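PDB 5JVK: T9SS C-terminal target domain-containing protein from Bacteroides cellulosilyticus, which probably hydrolyses O-glycosidic bonds as a family 39 glycoside hydrolase built around an eight-stranded parallel barrel. Local coordinates for residues A[106-111]-A[376-381]; A[120-125]-A[160-165]; A[126-131]-A[403-408]; A[344-349]-A[389-394]. One frame throughout, in Å; residues are numbered along the deposited sequence.

Contact 1: A[106-111]-A[376-381]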
loop_
_atom_site.group_PDB
_atom_site.type_symbol
_atom_site.label_atom_id
_atom_site.label_comp_id
_atom_site.label_asym_id
_atom_site.label_seq_id
_atom_site.Cartn_x
_atom_site.Cartn_y
_atom_site.Cartn_z
ATOM N N MET A 106 -5.030 -0.588 5.550
ATOM C CA MET A 106 -3.797 -0.381 4.783
ATOM C C MET A 106 -3.200 -1.717 4.362
ATOM O O MET A 106 -2.821 -2.521 5.211
ATOM C CB MET A 106 -2.754 0.417 5.583
ATOM C CG MET A 106 -2.990 1.921 5.583
ATOM S SD MET A 106 -1.656 2.898 6.309
ATOM C CE MET A 106 -0.285 2.531 5.212
ATOM N N GLY A 107 -3.121 -1.941 3.052
ATOM C CA GLY A 107 -2.445 -3.105 2.484
ATOM C C GLY A 107 -1.350 -2.679 1.525
ATOM O O GLY A 107 -1.240 -1.501 1.189
ATOM N N VAL A 108 -0.546 -3.642 1.081
ATOM C CA VAL A 108 0.495 -3.392 0.080
ATOM C C VAL A 108 0.734 -4.635 -0.784
ATOM O O VAL A 108 0.747 -5.754 -0.280
ATOM C CB VAL A 108 1.813 -2.919 0.743
ATOM C CG1 VAL A 108 2.432 -4.009 1.615
ATOM C CG2 VAL A 108 2.807 -2.430 -0.306
ATOM N N CYS A 109 0.914 -4.426 -2.088
ATOM C CA CYS A 109 1.197 -5.522 -3.021
ATOM C C CYS A 109 2.662 -5.914 -2.910
ATOM O O CYS A 109 3.539 -5.053 -2.980
ATOM C CB CYS A 109 0.859 -5.118 -4.455
ATOM S SG CYS A 109 -0.914 -4.886 -4.720
ATOM N N VAL A 110 2.914 -7.211 -2.732
ATOM C CA VAL A 110 4.257 -7.733 -2.466
ATOM C C VAL A 110 4.595 -8.866 -3.437
ATOM O O VAL A 110 3.952 -9.920 -3.425
ATOM C CB VAL A 110 4.383 -8.268 -1.019
ATOM C CG1 VAL A 110 5.831 -8.637 -0.706
ATOM C CG2 VAL A 110 3.861 -7.245 -0.017
ATOM N N HIS A 111 5.605 -8.634 -4.270
ATOM C CA HIS A 111 6.191 -9.687 -5.098
ATOM C C HIS A 111 7.246 -10.430 -4.270
ATOM O O HIS A 111 7.710 -9.900 -3.253
ATOM C CB HIS A 111 6.829 -9.090 -6.351
ATOM C CG HIS A 111 5.868 -8.334 -7.212
ATOM N ND1 HIS A 111 4.838 -8.946 -7.891
ATOM C CD2 HIS A 111 5.775 -7.017 -7.498
ATOM C CE1 HIS A 111 4.154 -8.038 -8.563
ATOM N NE2 HIS A 111 4.703 -6.859 -8.343
ATOM N N TYR A 376 0.166 -0.517 -4.723
ATOM C CA TYR A 376 1.033 -1.171 -5.698
ATOM C C TYR A 376 2.270 -0.294 -5.914
ATOM O O TYR A 376 2.122 0.838 -6.366
ATOM C CB TYR A 376 0.326 -1.411 -7.037
ATOM C CG TYR A 376 1.162 -2.293 -7.931
ATOM C CD1 TYR A 376 1.073 -3.680 -7.843
ATOM C CD2 TYR A 376 2.093 -1.746 -8.818
ATOM C CE1 TYR A 376 1.865 -4.499 -8.633
ATOM C CE2 TYR A 376 2.890 -2.558 -9.615
ATOM C CZ TYR A 376 2.772 -3.934 -9.518
ATOM O OH TYR A 376 3.553 -4.749 -10.301
ATOM N N ASP A 377 3.481 -0.758 -5.588
ATOM C CA ASP A 377 3.770 -1.997 -4.848
ATOM C C ASP A 377 4.873 -1.713 -3.822
ATOM O O ASP A 377 5.307 -0.563 -3.686
ATOM C CB ASP A 377 4.126 -3.152 -5.807
ATOM C CG ASP A 377 5.333 -2.859 -6.701
ATOM O OD1 ASP A 377 5.917 -1.754 -6.646
ATOM O OD2 ASP A 377 5.695 -3.763 -7.479
ATOM N N PHE A 378 5.307 -2.737 -3.089
ATOM C CA PHE A 378 6.227 -2.526 -1.970
ATOM C C PHE A 378 7.635 -2.149 -2.411
ATOM O O PHE A 378 8.195 -1.169 -1.918
ATOM C CB PHE A 378 6.287 -3.751 -1.057
ATOM C CG PHE A 378 7.060 -3.506 0.203
ATOM C CD1 PHE A 378 8.260 -4.164 0.445
ATOM C CD2 PHE A 378 6.610 -2.568 1.132
ATOM C CE1 PHE A 378 8.975 -3.917 1.604
ATOM C CE2 PHE A 378 7.326 -2.313 2.289
ATOM C CZ PHE A 378 8.509 -2.990 2.526
ATOM N N GLN A 379 8.192 -2.924 -3.336
ATOM C CA GLN A 379 9.565 -2.730 -3.796
ATOM C C GLN A 379 9.594 -2.476 -5.298
ATOM O O GLN A 379 8.806 -3.059 -6.040
ATOM C CB GLN A 379 10.419 -3.956 -3.448
ATOM C CG GLN A 379 11.891 -3.797 -3.802
ATOM C CD GLN A 379 12.797 -4.777 -3.080
ATOM O OE1 GLN A 379 12.400 -5.899 -2.767
ATOM N NE2 GLN A 379 14.029 -4.357 -2.819
ATOM N N ASN A 380 10.500 -1.597 -5.732
ATOM C CA ASN A 380 10.764 -1.373 -7.156
ATOM C C ASN A 380 11.110 -2.693 -7.844
ATOM O O ASN A 380 12.013 -3.402 -7.404
ATOM C CB ASN A 380 11.926 -0.382 -7.357
ATOM C CG ASN A 380 11.510 1.073 -7.190
ATOM O OD1 ASN A 380 10.330 1.395 -7.042
ATOM N ND2 ASN A 380 12.492 1.966 -7.227
ATOM N N ASP A 381 10.393 -3.007 -8.920
ATOM C CA ASP A 381 10.594 -4.263 -9.652
ATOM C C ASP A 381 11.880 -4.293 -10.484
ATOM O O ASP A 381 12.260 -5.359 -10.967
ATOM C CB ASP A 381 9.397 -4.547 -10.562
ATOM C CG ASP A 381 8.114 -4.769 -9.787
ATOM O OD1 ASP A 381 7.879 -5.906 -9.334
ATOM O OD2 ASP A 381 7.334 -3.808 -9.643
HETATM O O HOH W 1 7.084 -5.603 -4.121
#

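Contact 2: A[120-125]-A[160-165]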
loop_
_atom_site.group_PDB
_atom_site.type_symbol
_atom_site.label_atom_id
_atom_site.label_comp_id
_atom_site.label_asym_id
_atom_site.label_seq_id
_atom_site.Cartn_x
_atom_site.Cartn_y
_atom_site.Cartn_z
ATOM N N LYS A 120 13.167 -10.351 6.429
ATOM C CA LYS A 120 13.651 -8.978 6.234
ATOM C C LYS A 120 12.617 -8.102 5.532
ATOM O O LYS A 120 12.329 -6.998 5.990
ATOM C CB LYS A 120 14.961 -8.972 5.437
ATOM C CG LYS A 120 15.596 -7.593 5.286
ATOM C CD LYS A 120 17.079 -7.664 4.948
ATOM C CE LYS A 120 17.346 -8.240 3.564
ATOM N NZ LYS A 120 16.846 -7.364 2.471
ATOM N N THR A 121 12.073 -8.602 4.424
ATOM C CA THR A 121 11.043 -7.889 3.659
ATOM C C THR A 121 9.791 -7.627 4.507
ATOM O O THR A 121 9.251 -6.524 4.472
ATOM C CB THR A 121 10.688 -8.637 2.345
ATOM O OG1 THR A 121 11.797 -8.556 1.439
ATOM C CG2 THR A 121 9.457 -8.043 1.656
ATOM N N PHE A 122 9.353 -8.624 5.277
ATOM C CA PHE A 122 8.157 -8.472 6.124
ATOM C C PHE A 122 8.375 -7.633 7.379
ATOM O O PHE A 122 7.416 -7.072 7.910
ATOM C CB PHE A 122 7.522 -9.827 6.462
ATOM C CG PHE A 122 6.514 -10.266 5.445
ATOM C CD1 PHE A 122 6.921 -10.782 4.221
ATOM C CD2 PHE A 122 5.155 -10.105 5.685
ATOM C CE1 PHE A 122 5.988 -11.160 3.268
ATOM C CE2 PHE A 122 4.218 -10.481 4.740
ATOM C CZ PHE A 122 4.633 -11.010 3.528
ATOM N N ARG A 123 9.618 -7.546 7.843
ATOM C CA ARG A 123 9.990 -6.590 8.891
ATOM C C ARG A 123 9.882 -5.156 8.357
ATOM O O ARG A 123 9.425 -4.257 9.067
ATOM C CB ARG A 123 11.409 -6.879 9.391
ATOM C CG ARG A 123 11.850 -6.087 10.615
ATOM C CD ARG A 123 13.206 -6.585 11.106
ATOM N NE ARG A 123 14.015 -5.522 11.711
ATOM C CZ ARG A 123 15.332 -5.588 11.941
ATOM N NH1 ARG A 123 16.042 -6.676 11.629
ATOM N NH2 ARG A 123 15.956 -4.547 12.494
ATOM N N LEU A 124 10.299 -4.955 7.105
ATOM C CA LEU A 124 10.184 -3.653 6.441
ATOM C C LEU A 124 8.729 -3.289 6.121
ATOM O O LEU A 124 8.358 -2.119 6.200
ATOM C CB LEU A 124 11.042 -3.614 5.171
ATOM C CG LEU A 124 12.558 -3.690 5.397
ATOM C CD1 LEU A 124 13.287 -4.173 4.155
ATOM C CD2 LEU A 124 13.107 -2.344 5.837
ATOM N N ILE A 125 7.917 -4.285 5.760
ATOM C CA ILE A 125 6.475 -4.088 5.561
ATOM C C ILE A 125 5.791 -3.689 6.872
ATOM O O ILE A 125 4.926 -2.809 6.870
ATOM C CB ILE A 125 5.790 -5.343 4.952
ATOM C CG1 ILE A 125 6.264 -5.562 3.509
ATOM C CG2 ILE A 125 4.265 -5.205 4.965
ATOM C CD1 ILE A 125 6.083 -6.976 2.991
ATOM N N SER A 160 3.492 -17.670 6.412
ATOM C CA SER A 160 4.144 -17.759 7.729
ATOM C C SER A 160 4.820 -16.438 8.116
ATOM O O SER A 160 4.727 -16.009 9.268
ATOM C CB SER A 160 5.147 -18.919 7.784
ATOM O OG SER A 160 6.339 -18.613 7.088
ATOM N N ALA A 161 5.483 -15.801 7.151
ATOM C CA ALA A 161 6.086 -14.477 7.354
ATOM C C ALA A 161 5.045 -13.396 7.668
ATOM O O ALA A 161 5.324 -12.480 8.440
ATOM C CB ALA A 161 6.915 -14.073 6.143
ATOM N N SER A 162 3.858 -13.504 7.070
ATOM C CA SER A 162 2.744 -12.601 7.380
ATOM C C SER A 162 2.242 -12.782 8.815
ATOM O O SER A 162 1.889 -11.807 9.480
ATOM C CB SER A 162 1.572 -12.815 6.408
ATOM O OG SER A 162 1.964 -12.653 5.058
ATOM N N GLU A 163 2.202 -14.029 9.278
ATOM C CA GLU A 163 1.711 -14.351 10.624
ATOM C C GLU A 163 2.645 -13.890 11.747
ATOM O O GLU A 163 2.172 -13.510 12.818
ATOM C CB GLU A 163 1.419 -15.852 10.744
ATOM C CG GLU A 163 0.176 -16.265 9.964
ATOM C CD GLU A 163 0.070 -17.758 9.703
ATOM O OE1 GLU A 163 -1.076 -18.245 9.582
ATOM O OE2 GLU A 163 1.110 -18.448 9.598
ATOM N N LYS A 164 3.955 -13.913 11.502
ATOM C CA LYS A 164 4.926 -13.404 12.478
ATOM C C LYS A 164 4.804 -11.897 12.699
ATOM O O LYS A 164 5.021 -11.423 13.812
ATOM C CB LYS A 164 6.366 -13.758 12.077
ATOM C CG LYS A 164 6.669 -15.247 12.172
ATOM C CD LYS A 164 8.161 -15.534 12.255
ATOM C CE LYS A 164 8.416 -17.016 12.497
ATOM N NZ LYS A 164 9.857 -17.303 12.753
ATOM N N GLU A 165 4.449 -11.156 11.646
ATOM C CA GLU A 165 4.301 -9.696 11.726
ATOM C C GLU A 165 2.839 -9.225 11.839
ATOM O O GLU A 165 2.568 -8.032 11.721
ATOM C CB GLU A 165 4.999 -9.034 10.527
ATOM C CG GLU A 165 6.504 -9.313 10.430
ATOM C CD GLU A 165 7.351 -8.574 11.461
ATOM O OE1 GLU A 165 6.800 -7.827 12.299
ATOM O OE2 GLU A 165 8.591 -8.740 11.433
#

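Contact 3: A[126-131]-A[403-408]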
loop_
_atom_site.group_PDB
_atom_site.type_symbol
_atom_site.label_atom_id
_atom_site.label_comp_id
_atom_site.label_asym_id
_atom_site.label_seq_id
_atom_site.Cartn_x
_atom_site.Cartn_y
_atom_site.Cartn_z
ATOM N N ARG A 126 6.177 -4.338 7.973
ATOM C CA ARG A 126 5.620 -4.046 9.305
ATOM C C ARG A 126 5.867 -2.602 9.747
ATOM O O ARG A 126 4.947 -1.933 10.222
ATOM C CB ARG A 126 6.183 -5.020 10.358
ATOM C CG ARG A 126 5.860 -4.687 11.815
ATOM C CD ARG A 126 4.366 -4.644 12.095
ATOM N NE ARG A 126 4.092 -4.255 13.480
ATOM C CZ ARG A 126 4.173 -3.012 13.969
ATOM N NH1 ARG A 126 4.519 -1.979 13.196
ATOM N NH2 ARG A 126 3.894 -2.796 15.253
ATOM N N MET A 127 7.102 -2.132 9.592
ATOM C CA MET A 127 7.475 -0.775 10.012
ATOM C C MET A 127 6.855 0.334 9.144
ATOM O O MET A 127 6.838 1.496 9.554
ATOM C CB MET A 127 9.004 -0.630 10.068
ATOM C CG MET A 127 9.654 -1.440 11.179
ATOM S SD MET A 127 11.433 -1.161 11.331
ATOM C CE MET A 127 12.034 -1.950 9.839
ATOM N N ALA A 128 6.372 -0.018 7.951
ATOM C CA ALA A 128 5.584 0.900 7.115
ATOM C C ALA A 128 4.129 1.050 7.587
ATOM O O ALA A 128 3.422 1.946 7.117
ATOM C CB ALA A 128 5.612 0.452 5.662
ATOM N N GLY A 129 3.681 0.163 8.481
ATOM C CA GLY A 129 2.367 0.263 9.122
ATOM C C GLY A 129 1.274 -0.602 8.515
ATOM O O GLY A 129 0.133 -0.545 8.963
ATOM N N PHE A 130 1.612 -1.413 7.513
ATOM C CA PHE A 130 0.619 -2.226 6.811
ATOM C C PHE A 130 0.163 -3.425 7.647
ATOM O O PHE A 130 0.957 -4.013 8.389
ATOM C CB PHE A 130 1.176 -2.722 5.476
ATOM C CG PHE A 130 1.528 -1.619 4.513
ATOM C CD1 PHE A 130 0.529 -0.927 3.830
ATOM C CD2 PHE A 130 2.858 -1.277 4.276
ATOM C CE1 PHE A 130 0.848 0.089 2.939
ATOM C CE2 PHE A 130 3.186 -0.265 3.386
ATOM C CZ PHE A 130 2.179 0.420 2.714
ATOM N N THR A 131 -1.122 -3.763 7.527
ATOM C CA THR A 131 -1.709 -4.959 8.148
ATOM C C THR A 131 -2.196 -6.004 7.137
ATOM O O THR A 131 -2.707 -7.054 7.536
ATOM C CB THR A 131 -2.911 -4.580 9.027
ATOM O OG1 THR A 131 -3.897 -3.926 8.222
ATOM C CG2 THR A 131 -2.478 -3.670 10.156
ATOM N N PRO A 403 11.015 8.267 -0.337
ATOM C CA PRO A 403 10.170 9.110 0.530
ATOM C C PRO A 403 8.763 8.560 0.815
ATOM O O PRO A 403 8.226 8.800 1.897
ATOM C CB PRO A 403 10.074 10.422 -0.253
ATOM C CG PRO A 403 11.348 10.486 -1.012
ATOM C CD PRO A 403 11.650 9.067 -1.405
ATOM N N SER A 404 8.186 7.834 -0.146
ATOM C CA SER A 404 6.865 7.225 0.011
ATOM C C SER A 404 6.780 6.223 1.161
ATOM O O SER A 404 5.712 6.059 1.762
ATOM C CB SER A 404 6.422 6.564 -1.296
ATOM O OG SER A 404 7.376 5.619 -1.736
ATOM N N TYR A 405 7.894 5.557 1.463
ATOM C CA TYR A 405 7.974 4.676 2.625
ATOM C C TYR A 405 7.750 5.456 3.919
ATOM O O TYR A 405 6.954 5.047 4.766
ATOM C CB TYR A 405 9.326 3.960 2.686
ATOM C CG TYR A 405 9.386 2.937 3.790
ATOM C CD1 TYR A 405 9.691 3.311 5.101
ATOM C CD2 TYR A 405 9.108 1.598 3.537
ATOM C CE1 TYR A 405 9.725 2.379 6.123
ATOM C CE2 TYR A 405 9.148 0.656 4.553
ATOM C CZ TYR A 405 9.454 1.053 5.844
ATOM O OH TYR A 405 9.488 0.125 6.850
ATOM N N GLN A 406 8.476 6.563 4.067
ATOM C CA GLN A 406 8.360 7.436 5.236
ATOM C C GLN A 406 6.926 7.941 5.388
ATOM O O GLN A 406 6.371 7.915 6.487
ATOM C CB GLN A 406 9.311 8.633 5.107
ATOM C CG GLN A 406 9.446 9.484 6.367
ATOM C CD GLN A 406 10.403 8.906 7.398
ATOM O OE1 GLN A 406 11.275 8.097 7.080
ATOM N NE2 GLN A 406 10.248 9.338 8.646
ATOM N N ALA A 407 6.345 8.400 4.282
ATOM C CA ALA A 407 4.962 8.891 4.267
ATOM C C ALA A 407 3.950 7.830 4.696
ATOM O O ALA A 407 2.988 8.148 5.389
ATOM C CB ALA A 407 4.606 9.429 2.888
ATOM N N ALA A 408 4.177 6.581 4.287
ATOM C CA ALA A 408 3.320 5.452 4.672
ATOM C C ALA A 408 3.373 5.157 6.175
ATOM O O ALA A 408 2.336 4.968 6.813
ATOM C CB ALA A 408 3.699 4.207 3.882
#

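Contact 4: A[344-349]-A[389-394]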
loop_
_atom_site.group_PDB
_atom_site.type_symbol
_atom_site.label_atom_id
_atom_site.label_comp_id
_atom_site.label_asym_id
_atom_site.label_seq_id
_atom_site.Cartn_x
_atom_site.Cartn_y
_atom_site.Cartn_z
ATOM N N ASN A 344 3.898 6.024 -9.566
ATOM C CA ASN A 344 5.284 5.611 -9.830
ATOM C C ASN A 344 6.207 6.811 -9.995
ATOM O O ASN A 344 5.767 7.894 -10.390
ATOM C CB ASN A 344 5.358 4.706 -11.065
ATOM C CG ASN A 344 4.894 5.398 -12.333
ATOM O OD1 ASN A 344 5.631 6.181 -12.933
ATOM N ND2 ASN A 344 3.667 5.108 -12.749
ATOM N N SER A 345 7.491 6.596 -9.707
ATOM C CA SER A 345 8.512 7.652 -9.787
ATOM C C SER A 345 9.018 7.985 -11.206
ATOM O O SER A 345 9.899 8.837 -11.349
ATOM C CB SER A 345 9.698 7.321 -8.871
ATOM O OG SER A 345 9.274 7.189 -7.525
ATOM N N THR A 346 8.482 7.329 -12.240
ATOM C CA THR A 346 8.780 7.705 -13.628
ATOM C C THR A 346 7.948 8.918 -14.054
ATOM O O THR A 346 8.500 9.892 -14.570
ATOM C CB THR A 346 8.543 6.535 -14.607
ATOM O OG1 THR A 346 9.374 5.426 -14.240
ATOM C CG2 THR A 346 8.857 6.940 -16.050
ATOM N N THR A 347 6.634 8.852 -13.833
ATOM C CA THR A 347 5.708 9.939 -14.206
ATOM C C THR A 347 5.360 10.906 -13.058
ATOM O O THR A 347 4.628 11.876 -13.270
ATOM C CB THR A 347 4.402 9.386 -14.808
ATOM O OG1 THR A 347 3.754 8.533 -13.862
ATOM C CG2 THR A 347 4.686 8.606 -16.079
ATOM N N ASN A 348 5.860 10.636 -11.851
ATOM C CA ASN A 348 5.792 11.591 -10.740
ATOM C C ASN A 348 7.148 11.718 -10.055
ATOM O O ASN A 348 7.998 10.833 -10.157
ATOM C CB ASN A 348 4.746 11.157 -9.708
ATOM C CG ASN A 348 3.326 11.486 -10.133
ATOM O OD1 ASN A 348 2.966 12.651 -10.304
ATOM N ND2 ASN A 348 2.504 10.469 -10.278
ATOM N N LEU A 349 7.327 12.827 -9.345
ATOM C CA LEU A 349 8.472 13.013 -8.458
ATOM C C LEU A 349 8.336 12.038 -7.289
ATOM O O LEU A 349 7.224 11.610 -6.969
ATOM C CB LEU A 349 8.505 14.447 -7.922
ATOM C CG LEU A 349 8.620 15.605 -8.914
ATOM C CD1 LEU A 349 8.320 16.928 -8.221
ATOM C CD2 LEU A 349 10.001 15.633 -9.550
ATOM N N GLU A 389 6.880 0.404 -14.550
ATOM C CA GLU A 389 6.671 -0.791 -13.731
ATOM C C GLU A 389 7.822 -1.061 -12.752
ATOM O O GLU A 389 7.638 -1.785 -11.781
ATOM C CB GLU A 389 6.437 -2.022 -14.624
ATOM C CG GLU A 389 5.205 -1.950 -15.530
ATOM C CD GLU A 389 3.870 -1.951 -14.784
ATOM O OE1 GLU A 389 3.808 -2.357 -13.606
ATOM O OE2 GLU A 389 2.859 -1.545 -15.394
ATOM N N HIS A 390 8.993 -0.474 -13.011
ATOM C CA HIS A 390 10.157 -0.562 -12.115
ATOM C C HIS A 390 10.221 0.554 -11.065
ATOM O O HIS A 390 11.213 0.637 -10.334
ATOM C CB HIS A 390 11.452 -0.523 -12.944
ATOM C CG HIS A 390 11.673 -1.738 -13.788
ATOM N ND1 HIS A 390 12.837 -1.944 -14.495
ATOM C CD2 HIS A 390 10.895 -2.821 -14.023
ATOM C CE1 HIS A 390 12.761 -3.092 -15.143
ATOM N NE2 HIS A 390 11.593 -3.646 -14.872
ATOM N N ASN A 391 9.198 1.410 -10.986
ATOM C CA ASN A 391 9.248 2.600 -10.123
ATOM C C ASN A 391 8.004 2.838 -9.242
ATOM O O ASN A 391 7.846 3.927 -8.688
ATOM C CB ASN A 391 9.544 3.825 -10.995
ATOM C CG ASN A 391 10.935 3.783 -11.593
ATOM O OD1 ASN A 391 11.108 3.525 -12.781
ATOM N ND2 ASN A 391 11.938 4.014 -10.762
ATOM N N PHE A 392 7.161 1.816 -9.068
ATOM C CA PHE A 392 5.983 1.906 -8.182
ATOM C C PHE A 392 6.300 1.678 -6.696
ATOM O O PHE A 392 5.412 1.826 -5.852
ATOM C CB PHE A 392 4.899 0.901 -8.609
ATOM C CG PHE A 392 4.037 1.371 -9.741
ATOM C CD1 PHE A 392 2.955 2.218 -9.500
ATOM C CD2 PHE A 392 4.283 0.951 -11.046
ATOM C CE1 PHE A 392 2.146 2.647 -10.545
ATOM C CE2 PHE A 392 3.476 1.377 -12.094
ATOM C CZ PHE A 392 2.407 2.225 -11.845
ATOM N N GLY A 393 7.546 1.328 -6.374
ATOM C CA GLY A 393 7.906 0.876 -5.031
ATOM C C GLY A 393 7.998 1.926 -3.936
ATOM O O GLY A 393 8.157 3.116 -4.206
ATOM N N LEU A 394 7.877 1.459 -2.694
ATOM C CA LEU A 394 8.234 2.231 -1.500
ATOM C C LEU A 394 9.729 2.088 -1.199
ATOM O O LEU A 394 10.353 3.012 -0.675
ATOM C CB LEU A 394 7.414 1.771 -0.291
ATOM C CG LEU A 394 5.894 1.691 -0.463
ATOM C CD1 LEU A 394 5.242 1.212 0.823
ATOM C CD2 LEU A 394 5.299 3.021 -0.894
#

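Contact 1: A[106-111]-A[376-381]
Cys109 and Phe378 join the first barrel strand, 106-109, to the loop that leaves the last strand, 373-375. Phe378 N gives a hydrogen bond to Cys109 O at 2.9 Å, with an N-H...O angle of 144°. This buried part is the tightly packed one. Val108 has CG2 anti to its N (CG1 at chi1 65°), and that methyl sits 3.8 Å from Phe378 CB, near the edge of the ring. Cys109 CB rests 3.7 Å from Tyr376 CD1, and its sulfur lies at the edge of the same ring, a sulfur-aromatic contact. Asp377, which follows a cis peptide bond, lays its CB over the centre of the Tyr376 ring.

The other side is looser and polar. His111 and Tyr376 are only partly buried, and their rings stand 82° apart. His111 NE2 donates to Tyr376 OH at 3.1 Å, with the hydroxyl close to the imidazole plane. Asp377 OD2 comes to the edge of the imidazole, 3.3 Å from His111 CD2. Asp381 OD1 approaches the same carbon obliquely, at 3.0 Å. A water bonds to Gln379 N and, weakly, to His111 N, and a glycerol lies about 3 Å from the His111 side chain.

Strands 106-109 and 373-375 close the barrel here, and the polar group lies just past their C-terminal ends, where barrels of this fold carry their active sites. An imidazole that meets a hydroxyl and two carboxylates at this end is consistent with a place near the catalytic cleft.

Contact 2: A[120-125]-A[160-165]
Phe122 faces Ala161 where helix 118-127 packs beside the end of helix 153-164. Their CA atoms are 6.5 Å apart, the nearest approach of the two backbones. No hydrogen bond crosses between the segments, so the contact rests on packing.

Along 120-125, the first residue to touch is Phe122, and it carries most of the contact. Ala161 CB lies over one face of its ring, 4.0 Å from the centroid and 21° off the ring normal. This is a CH-pi contact, shifted toward the rim. Ile125 CD1, one turn further along the same helix, covers the opposite face over the centre. The ring is thus held between two aliphatic groups. Ser162 OG reaches Phe122 CE2 obliquely at 3.1 Å, while its polar bond goes back along its own helix to Phe158 O. The backbone of Phe122 meets Glu165, whose CG is 3.5 Å from Phe122 O.

Arg123 follows. Its side chain starts away from the other helix, yet Glu165 OE2 stands 3.6 Å from Arg123 CA. Glu165, the first residue past its helix, bends at chi2 (-73°), which brings its carboxylate against the backbone at Arg123. The opposite charges do not meet: Arg123 NE and Glu165 OE2 are 6.3 Å apart. Arg123 is exposed and Glu165 partly so, and this edge of the contact faces solvent.

Behind the helix pair lies barrel strand 132-138. Its Ile133 receives Phe122, Ile125 and Ser162. Leu124 and Ile125 also pack against Phe378, in the loop after strand 373-375.

Contact 3: A[126-131]-A[403-408]
Ala128 and Ala408 are the closest pair across this contact, with CA atoms 5.6 Å apart. Segment 126-131 is the end of helix 118-127 and the turn after it. Gly129 closes that helix with a Schellman motif, at a positive phi of 99°. Segment 403-408 is the first part of helix 403-415. No hydrogen bond joins the two segments. Ala128 O and Ala408 O are both acceptors, 3.2 Å apart.

Tyr405 carries most of the side-chain contact. Its CG is anti to the backbone N (chi1 -174°), which sends the ring across to the helix end. Ala128 CB meets the ring obliquely, 3.7 Å from Tyr405 CE2. The phenol oxygen lies 3.3 Å from Met127 CB, and its hydrogen bond is to Leu124 O, one turn back in the helix. The buried hydroxyl is thus paired with a carbonyl in the last turn of helix 118-127. Phe130 CZ touches Ala408 CB at 4.2 Å, also obliquely.

The contact joins helix 118-127 to helix 403-415. Strands 18-20 and 83-94 of the N-terminal sheet cover it, the first on Met127 and Tyr405, the second on Tyr405. Helix 350-366 meets Phe130 through Tyr361 and Ala408 through Leu357.

Contact 4: A[344-349]-A[389-394]
An Asx motif at Asn344 shapes the loop between barrel strand 335-341 and helix 350-366, and it meets the long loop that follows strand 373-375. Asn344 OD1 accepts from Thr347 N at 3.0 Å. A weak bond from Thr346 N goes to the same oxygen. With chi1 at 62°, the Asn344 carboxamide folds back over its own loop, and CB is left facing Phe392.

That CB lies over the centre of the Phe392 ring, 3.6 Å from the centroid and almost on the ring normal, a CH-pi contact. Asn344 ND2 hangs toward one end of the ring, 3.3 Å from Phe392 CZ, with amide and ring planes 72° apart. Both loops leave C-terminal ends of barrel strands, the side on which barrels of this fold place their active sites. Phe392 also meets Tyr376 edge-to-face.

The hydrogen bond across the loops runs from Ser345 N to Asn391 O. It is 2.9 Å long and nearly straight at 165°, though the donor stands above the carbonyl plane. The same oxygen takes a CA-H...O contact from Asn344 CA at 3.3 Å. Ser345 OG turns to Asp350 and Lys402, and Thr346 OG1 bonds to Pro385 O.

How the contacts relate
Contacts 1 and 4 share the loop after strand 373-375. Phe378 O and Leu394 N are 2.8 Å apart, and Asn380 OD1 and Gly393 N 2.9 Å, both probable hydrogen bonds. Contacts 2 and 3 share helix 118-127, and Glu165 OE1 packs 3.3 Å from Arg126 CG between them. Phe378 of contact 1 packs on this helix, its CZ 3.5 Å from Ile125 N. Phe130 of contact 3 packs against strand 106-109 and also touches Leu394 of contact 4. Contacts 2 and 4 stay apart, with centres about 23 Å from each other. Glycerol near His111 in contact 1 and Ser345 in contact 4 probably comes from the crystallisation liquor, though such molecules often mark pockets.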